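Local coordinates for protein GCN5-related N-acetyltransferase (Kribbella flavida, PDB 4H89) that probably transfers acyl groups, most likely acetyl from acetyl-coenzyme A, to an acceptor not yet identified, as a member of the GNAT superfamily, at residues 60-65 with 73-78; 87-92 with 124-129. All coordinates share one frame; numbering follows the deposited sequence.

In the fold
From the N terminus, the chain passes through strand 10-13 and two helices before strand 61-66, which turns back after a short loop into strand 72-80. Contact 1 closes this hairpin. The next strand, 89-96, lies antiparallel beside 72-80; helix 105-119 then carries the chain across to strand 124-131, and contact 2 closes that right-handed beta-alpha-beta crossover. The two contacts follow in series, neither nesting nor crossing, with centres about 15 Å apart. They meet where Met78 and Asn77 pack on Ala92, so one mixed sheet runs from the hairpin to the parallel strand pair at its middle, and helix 105-119 packs against side chains from both contacts.

Contact 1: 60-65 with 73-78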
loop_
_atom_site.group_PDB
_atom_site.type_symbol
_atom_site.label_atom_id
_atom_site.label_comp_id
_atom_site.label_asym_id
_atom_site.label_seq_id
_atom_site.Cartn_x
_atom_site.Cartn_y
_atom_site.Cartn_z
ATOM N N SER A 60 14.179 4.117 -8.181
ATOM C CA SER A 60 12.893 4.222 -8.872
ATOM C C SER A 60 13.143 4.588 -10.307
ATOM O O SER A 60 14.177 5.124 -10.643
ATOM C CB SER A 60 12.063 5.317 -8.203
ATOM O OG SER A 60 11.707 4.948 -6.860
ATOM N N ARG A 61 12.152 4.293 -11.160
ATOM C CA ARG A 61 12.305 4.510 -12.588
ATOM C C ARG A 61 10.950 4.518 -13.248
ATOM O O ARG A 61 10.034 3.850 -12.767
ATOM C CB ARG A 61 13.215 3.411 -13.170
ATOM C CG ARG A 61 13.413 3.390 -14.692
ATOM C CD ARG A 61 14.525 2.389 -15.001
ATOM N NE ARG A 61 14.756 2.230 -16.426
ATOM C CZ ARG A 61 14.472 1.149 -17.137
ATOM N NH1 ARG A 61 13.907 0.110 -16.574
ATOM N NH2 ARG A 61 14.757 1.162 -18.400
ATOM N N THR A 62 10.836 5.294 -14.328
ATOM C CA THR A 62 9.642 5.253 -15.190
ATOM C C THR A 62 10.111 5.001 -16.593
ATOM O O THR A 62 11.077 5.615 -17.058
ATOM C CB THR A 62 8.865 6.558 -15.081
ATOM O OG1 THR A 62 8.564 6.814 -13.711
ATOM C CG2 THR A 62 7.592 6.552 -15.926
ATOM N N THR A 63 9.419 4.093 -17.282
ATOM C CA THR A 63 9.720 3.731 -18.653
ATOM C C THR A 63 8.533 3.965 -19.565
ATOM O O THR A 63 7.400 4.078 -19.088
ATOM C CB THR A 63 10.100 2.256 -18.776
ATOM O OG1 THR A 63 9.002 1.460 -18.356
ATOM C CG2 THR A 63 11.315 1.948 -17.924
ATOM N N VAL A 64 8.841 4.007 -20.854
ATOM C CA VAL A 64 7.811 3.951 -21.903
ATOM C C VAL A 64 8.152 2.821 -22.849
ATOM O O VAL A 64 9.334 2.512 -23.072
ATOM C CB VAL A 64 7.614 5.261 -22.682
ATOM C CG1 VAL A 64 6.934 6.293 -21.829
ATOM C CG2 VAL A 64 8.930 5.761 -23.252
ATOM N N ALA A 65 7.108 2.244 -23.437
ATOM C CA ALA A 65 7.246 1.352 -24.588
ATOM C C ALA A 65 6.862 2.202 -25.811
ATOM O O ALA A 65 5.806 2.846 -25.815
ATOM C CB ALA A 65 6.284 0.224 -24.473
ATOM N N LEU A 73 3.281 3.602 -26.529
ATOM C CA LEU A 73 2.261 2.548 -26.510
ATOM C C LEU A 73 1.883 2.124 -25.088
ATOM O O LEU A 73 0.920 1.429 -24.886
ATOM C CB LEU A 73 2.806 1.326 -27.224
ATOM C CG LEU A 73 3.300 1.564 -28.650
ATOM C CD1 LEU A 73 3.854 0.259 -29.212
ATOM C CD2 LEU A 73 2.182 2.086 -29.531
ATOM N N GLY A 74 2.707 2.488 -24.116
ATOM C CA GLY A 74 2.518 2.069 -22.747
ATOM C C GLY A 74 3.614 2.636 -21.855
ATOM O O GLY A 74 4.585 3.222 -22.349
ATOM N N SER A 75 3.444 2.451 -20.550
ATOM C CA SER A 75 4.416 2.989 -19.617
ATOM C C SER A 75 4.414 2.157 -18.354
ATOM O O SER A 75 3.412 1.512 -18.003
ATOM C CB SER A 75 4.062 4.460 -19.333
ATOM O OG SER A 75 4.991 5.072 -18.460
ATOM N N ALA A 76 5.536 2.159 -17.628
ATOM C CA ALA A 76 5.633 1.468 -16.352
ATOM C C ALA A 76 6.354 2.393 -15.372
ATOM O O ALA A 76 7.212 3.182 -15.762
ATOM C CB ALA A 76 6.399 0.176 -16.458
ATOM N N ASN A 77 6.048 2.234 -14.102
ATOM C CA ASN A 77 6.920 2.819 -13.128
ATOM C C ASN A 77 7.186 1.783 -12.049
ATOM O O ASN A 77 6.411 0.840 -11.844
ATOM C CB ASN A 77 6.399 4.144 -12.592
ATOM C CG ASN A 77 5.273 3.965 -11.637
ATOM O OD1 ASN A 77 4.799 2.827 -11.426
ATOM N ND2 ASN A 77 4.860 5.017 -11.047
HETATM N N MSE A 78 8.341 1.937 -11.412
HETATM C CA MSE A 78 8.925 0.929 -10.542
HETATM C C MSE A 78 9.659 1.644 -9.431
HETATM O O MSE A 78 10.247 2.709 -9.632
HETATM C CB MSE A 78 9.789 -0.046 -11.376
HETATM C CG MSE A 78 10.986 0.655 -12.070
HETATM SE SE MSE A 78 11.397 -0.191 -13.796
HETATM C CE MSE A 78 9.949 0.388 -14.665
#
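Thr63 and Ala76 form a hydrogen-bonded pair at the middle of an antiparallel hairpin, with Thr63 N bonded to Ala76 O at 2.8 Å. The returning bond, Ala76 N to Thr63 O, is 3.0 Å and comes from above the plane of the Thr63 carbonyl. Ser75 OG gives the same oxygen a second bond, 2.7 Å to Thr63 O, almost in line with the carbonyl. The hydroxyl reaches it by standing opposite its own backbone N (chi1 -178°), and Trp51 NE1 is bonded to it from outside. Further along, Arg61 pairs with Met78 through two backbone bonds. At the other end Leu73 and Gly74 both face Ala65 in a classic beta bulge, closed by Leu73 N to Ala65 O at 2.7 Å.

Apolar contact gathers on the face of Arg61, Thr63 and Met78, a selenomethionine. Its bent chain runs alongside Arg61, CG 3.7 Å from Arg61 CB, and its methyl CE ends 3.9 Å from Thr63 CG2. That threonine methyl lies over the centre of one face of the Arg61 guanidinium, whose NH1 is 3.8 Å from Met78 SE.

Asp13 and Asp112 make salt bridges to this guanidinium. The threonine methyl on one face and the two carboxylates together probably fix its rotation, linking the hairpin to strand 10-13 and helix 105-119.

Contact 2: 87-92 with 124-129; sequences AHVASA and AIQFNA
Ala90 sits between Ala124 and Gln126 of the neighbouring parallel strand and bonds to both: Ala90 N to Ala124 O at 2.9 Å, and Gln126 N to Ala90 O at 2.8 Å. Beyond this ladder the strands diverge, their axes at 43°. The CA atoms of Ala90 and Ile125 are 4.6 Å apart, those of Ala92 and Phe127 6.9 Å, and the buried Ala92 N has no partner in the model.

At the start of the divergence a side chain takes over from the backbone. With chi1 at -173° the Ser91 hydroxyl lies beside its own carbonyl carbon and reaches across, OG donating to Gln126 O at 2.7 Å, nearly straight out from the carbonyl. A water donates to the same hydroxyl, 3.1 Å from Ser91 OG, and accepts from Asn128 N, linking the two strands where the second turns a corner. With an alanine in place of Ser91, Gln126 O would probably lose this donor and the water one of its two anchors, weakening the tie between the diverging strands. His88, near the start of the first segment, uses NE2 to bond to Glu154 O of the second subunit, and its ring meets Tyr163 of that subunit edge-to-face.

The apolar contacts are modest. The Val89 and Gln126 side chains cross obliquely, with Val89 CG1 3.7 Å from Gln126 CB. Phe127 turns its ring toward the first strand, CE1 4.2 Å from Ala92 CB, with Ser91 OG near the ring plane at its edge; Phe146 stacks on the ring and Trp141 meets it edge-to-face. Met113 of helix 105-119 packs on Ala90, Ala92 and Ile125.

Parallel strands that part in a V are the hallmark of the GNAT fold; in relatives the pantetheine arm of acetyl-coenzyme A lies between them, and the same is probable here. Backbone pairing holds the strands at Ala90, and past it the Ser91 hydroxyl and a water take over as they splay.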
loop_
_atom_site.group_PDB
_atom_site.type_symbol
_atom_site.label_atom_id
_atom_site.label_comp_id
_atom_site.label_asym_id
_atom_site.label_seq_id
_atom_site.Cartn_x
_atom_site.Cartn_y
_atom_site.Cartn_z
ATOM N N ALA A 87 12.549 -1.936 1.874
ATOM C CA ALA A 87 12.917 -1.364 0.610
ATOM C C ALA A 87 13.593 -2.350 -0.379
ATOM O O ALA A 87 13.873 -2.007 -1.520
ATOM C CB ALA A 87 13.780 -0.161 0.819
ATOM N N HIS A 88 13.929 -3.551 0.094
ATOM C CA HIS A 88 14.513 -4.569 -0.748
ATOM C C HIS A 88 13.492 -5.315 -1.620
ATOM O O HIS A 88 13.871 -6.152 -2.434
ATOM C CB HIS A 88 15.277 -5.589 0.115
ATOM C CG HIS A 88 14.426 -6.239 1.129
ATOM N ND1 HIS A 88 14.000 -5.582 2.260
ATOM C CD2 HIS A 88 13.828 -7.444 1.129
ATOM C CE1 HIS A 88 13.200 -6.374 2.945
ATOM N NE2 HIS A 88 13.083 -7.515 2.271
ATOM N N VAL A 89 12.214 -4.957 -1.452
ATOM C CA VAL A 89 11.168 -5.498 -2.290
ATOM C C VAL A 89 10.703 -4.353 -3.213
ATOM O O VAL A 89 10.287 -3.310 -2.718
ATOM C CB VAL A 89 9.981 -6.005 -1.458
ATOM C CG1 VAL A 89 8.914 -6.592 -2.359
ATOM C CG2 VAL A 89 10.412 -7.037 -0.436
ATOM N N ALA A 90 10.791 -4.568 -4.524
ATOM C CA ALA A 90 10.322 -3.591 -5.500
ATOM C C ALA A 90 8.845 -3.801 -5.768
ATOM O O ALA A 90 8.276 -4.835 -5.459
ATOM C CB ALA A 90 11.082 -3.828 -6.804
ATOM N N SER A 91 8.237 -2.782 -6.367
ATOM C CA SER A 91 6.908 -2.933 -6.973
ATOM C C SER A 91 6.871 -2.118 -8.227
ATOM O O SER A 91 7.836 -1.437 -8.587
ATOM C CB SER A 91 5.866 -2.472 -5.980
ATOM O OG SER A 91 4.533 -2.753 -6.442
ATOM N N ALA A 92 5.762 -2.227 -8.938
ATOM C CA ALA A 92 5.610 -1.539 -10.180
ATOM C C ALA A 92 4.148 -1.476 -10.547
ATOM O O ALA A 92 3.318 -2.242 -10.055
ATOM C CB ALA A 92 6.378 -2.266 -11.285
ATOM N N ALA A 124 13.156 -9.097 -4.391
ATOM C CA ALA A 124 11.844 -9.577 -4.789
ATOM C C ALA A 124 11.063 -8.414 -5.369
ATOM O O ALA A 124 11.478 -7.279 -5.280
ATOM C CB ALA A 124 11.121 -10.172 -3.596
ATOM N N ILE A 125 9.936 -8.784 -5.955
ATOM C CA ILE A 125 8.953 -7.840 -6.477
ATOM C C ILE A 125 7.575 -8.240 -5.953
ATOM O O ILE A 125 7.231 -9.408 -5.920
ATOM C CB ILE A 125 8.885 -7.853 -8.011
ATOM C CG1 ILE A 125 10.262 -7.688 -8.633
ATOM C CG2 ILE A 125 7.981 -6.744 -8.535
ATOM C CD1 ILE A 125 10.358 -8.052 -10.109
ATOM N N GLN A 126 6.789 -7.259 -5.546
ATOM C CA GLN A 126 5.449 -7.489 -5.029
ATOM C C GLN A 126 4.479 -6.565 -5.755
ATOM O O GLN A 126 4.764 -5.373 -5.918
ATOM C CB GLN A 126 5.442 -7.169 -3.528
ATOM C CG GLN A 126 4.119 -7.295 -2.830
ATOM C CD GLN A 126 4.232 -7.129 -1.356
ATOM O OE1 GLN A 126 5.288 -7.427 -0.738
ATOM N NE2 GLN A 126 3.151 -6.694 -0.746
ATOM N N PHE A 127 3.325 -7.110 -6.153
ATOM C CA PHE A 127 2.181 -6.305 -6.623
ATOM C C PHE A 127 1.123 -6.406 -5.523
ATOM O O PHE A 127 0.661 -7.493 -5.208
ATOM C CB PHE A 127 1.623 -6.837 -7.968
ATOM C CG PHE A 127 2.595 -6.800 -9.097
ATOM C CD1 PHE A 127 3.718 -5.943 -9.115
ATOM C CD2 PHE A 127 2.448 -7.675 -10.148
ATOM C CE1 PHE A 127 4.582 -5.907 -10.215
ATOM C CE2 PHE A 127 3.268 -7.654 -11.250
ATOM C CZ PHE A 127 4.366 -6.785 -11.285
ATOM N N ASN A 128 0.744 -5.262 -4.953
ATOM C CA ASN A 128 -0.104 -5.263 -3.790
ATOM C C ASN A 128 -1.553 -5.591 -4.061
ATOM O O ASN A 128 -2.251 -6.055 -3.161
ATOM C CB ASN A 128 -0.005 -3.901 -3.119
ATOM C CG ASN A 128 1.408 -3.582 -2.808
ATOM O OD1 ASN A 128 2.039 -4.340 -2.049
ATOM N ND2 ASN A 128 1.987 -2.576 -3.529
ATOM N N ALA A 129 -2.009 -5.304 -5.281
ATOM C CA ALA A 129 -3.416 -5.396 -5.597
ATOM C C ALA A 129 -3.619 -5.612 -7.073
ATOM O O ALA A 129 -3.463 -4.708 -7.894
ATOM C CB ALA A 129 -4.119 -4.131 -5.173
HETATM O O HOH W 1 1.508 -2.828 -6.828
#